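Local coordinates for protein P35 antigen (Borrelia burgdorferi, PDB 4ALY) that is an outer surface lipoprotein of the Lyme disease spirochaete, critical for infection after a tick bite, though its molecular activity is not established, at residues N208-E211 with K212-S215. Numbering follows the deposited sequence.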
loop_
_atom_site.group_PDB
_atom_site.type_symbol
_atom_site.label_atom_id
_atom_site.label_comp_id
_atom_site.label_asym_id
_atom_site.label_seq_id
_atom_site.Cartn_x
_atom_site.Cartn_y
_atom_site.Cartn_z
ATOM N N ASN A 208 -5.087 17.521 3.938
ATOM C CA ASN A 208 -4.164 17.441 2.812
ATOM C C ASN A 208 -3.307 16.158 2.847
ATOM O O ASN A 208 -3.017 15.581 1.806
ATOM C CB ASN A 208 -3.309 18.708 2.722
ATOM C CG ASN A 208 -4.122 19.922 2.244
ATOM O OD1 ASN A 208 -4.965 19.807 1.343
ATOM N ND2 ASN A 208 -3.887 21.077 2.849
ATOM N N ASP A 209 -2.910 15.710 4.037
ATOM C CA ASP A 209 -2.205 14.455 4.146
ATOM C C ASP A 209 -2.986 13.309 3.441
ATOM O O ASP A 209 -2.420 12.581 2.623
ATOM C CB ASP A 209 -1.885 14.184 5.605
ATOM C CG ASP A 209 -0.698 15.062 6.114
ATOM O OD1 ASP A 209 -0.165 15.865 5.305
ATOM O OD2 ASP A 209 -0.261 14.922 7.299
ATOM N N PHE A 210 -4.295 13.214 3.675
ATOM C CA PHE A 210 -5.138 12.230 2.975
ATOM C C PHE A 210 -5.029 12.312 1.483
ATOM O O PHE A 210 -4.993 11.292 0.808
ATOM C CB PHE A 210 -6.621 12.273 3.396
ATOM C CG PHE A 210 -6.879 11.505 4.642
ATOM C CD1 PHE A 210 -6.361 10.182 4.770
ATOM C CD2 PHE A 210 -7.546 12.082 5.720
ATOM C CE1 PHE A 210 -6.543 9.436 5.941
ATOM C CE2 PHE A 210 -7.717 11.356 6.899
ATOM C CZ PHE A 210 -7.227 10.036 7.017
ATOM N N GLU A 211 -4.955 13.526 0.975
ATOM C CA GLU A 211 -4.826 13.745 -0.451
ATOM C C GLU A 211 -3.555 13.245 -1.064
ATOM O O GLU A 211 -3.566 12.760 -2.200
ATOM C CB GLU A 211 -4.950 15.227 -0.739
ATOM C CG GLU A 211 -6.194 15.529 -1.545
ATOM C CD GLU A 211 -6.829 16.863 -1.197
ATOM O OE1 GLU A 211 -6.178 17.745 -0.579
ATOM O OE2 GLU A 211 -8.010 17.017 -1.551
ATOM N N LYS A 212 -2.443 13.402 -0.360
ATOM C CA LYS A 212 -1.180 12.899 -0.872
ATOM C C LYS A 212 -1.147 11.378 -0.790
ATOM O O LYS A 212 -0.726 10.703 -1.725
ATOM C CB LYS A 212 0.011 13.559 -0.176
ATOM C CG LYS A 212 0.300 14.921 -0.786
ATOM C CD LYS A 212 0.950 15.836 0.226
ATOM C CE LYS A 212 0.332 17.220 0.217
ATOM N NZ LYS A 212 0.769 17.754 1.520
ATOM N N LEU A 213 -1.640 10.859 0.319
ATOM C CA LEU A 213 -1.827 9.439 0.453
ATOM C C LEU A 213 -2.612 8.817 -0.694
ATOM O O LEU A 213 -2.133 7.821 -1.257
ATOM C CB LEU A 213 -2.481 9.136 1.783
ATOM C CG LEU A 213 -1.657 8.418 2.851
ATOM C CD1 LEU A 213 -0.149 8.420 2.688
ATOM C CD2 LEU A 213 -2.151 8.824 4.241
ATOM N N THR A 214 -3.773 9.413 -1.054
ATOM C CA THR A 214 -4.632 8.970 -2.180
ATOM C C THR A 214 -3.835 9.036 -3.472
ATOM O O THR A 214 -3.968 8.199 -4.361
ATOM C CB THR A 214 -5.891 9.859 -2.315
ATOM O OG1 THR A 214 -6.803 9.550 -1.245
ATOM C CG2 THR A 214 -6.624 9.662 -3.702
ATOM N N SER A 215 -2.964 10.028 -3.571
ATOM C CA SER A 215 -2.253 10.216 -4.819
ATOM C C SER A 215 -1.051 9.225 -4.947
ATOM O O SER A 215 -0.661 8.842 -6.057
ATOM C CB SER A 215 -1.892 11.695 -4.958
ATOM O OG SER A 215 -0.651 11.856 -5.563
#
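F210 O takes two donors from T214, one turn further along helix 200-233: the backbone N at 2.9 Å and, weakly, the hydroxyl OG1 at 3.2 Å. The hydroxyl can bend back to the same oxygen because chi1 of -73° sets OG1 beside T214's own backbone N and sends CG2 the other way, anti to that N.

The remaining i to i+4 bonds are those of an alpha-helix. L213 N reaches D209 O at 3.0 Å with an almost straight N-H...O angle of 177°, and K212 N reaches N208 O at 3.1 Å while also leaning weakly to D209 O. S215 N to E211 O is weaker and more bent.

Charge plays a looser part. The chain of K212, its CG beside the backbone N, runs back toward the preceding turn and bends at chi3; NZ stops 4.3 Å from D209 OD1, beyond a salt bridge, so any attraction is probably modest.

On the buried side, F210 and L213 barely touch: CD2 of the leucine comes obliquely to the ring at CD1, 4.5 Å away. Both look mainly to other helices. F210 packs on I184 and I188 of helix 163-189 and on I86 of helix 70-95, while L213 meets M181 and, with D209, L267 of helix 254-275.

Cohesion between these two turns therefore appears to rest mainly on the backbone hydrogen bonds, with a weak threonine hydroxyl bond added, leaving F210 and L213, with D209 beside them, to join this helix to its neighbours in the all-helical fold.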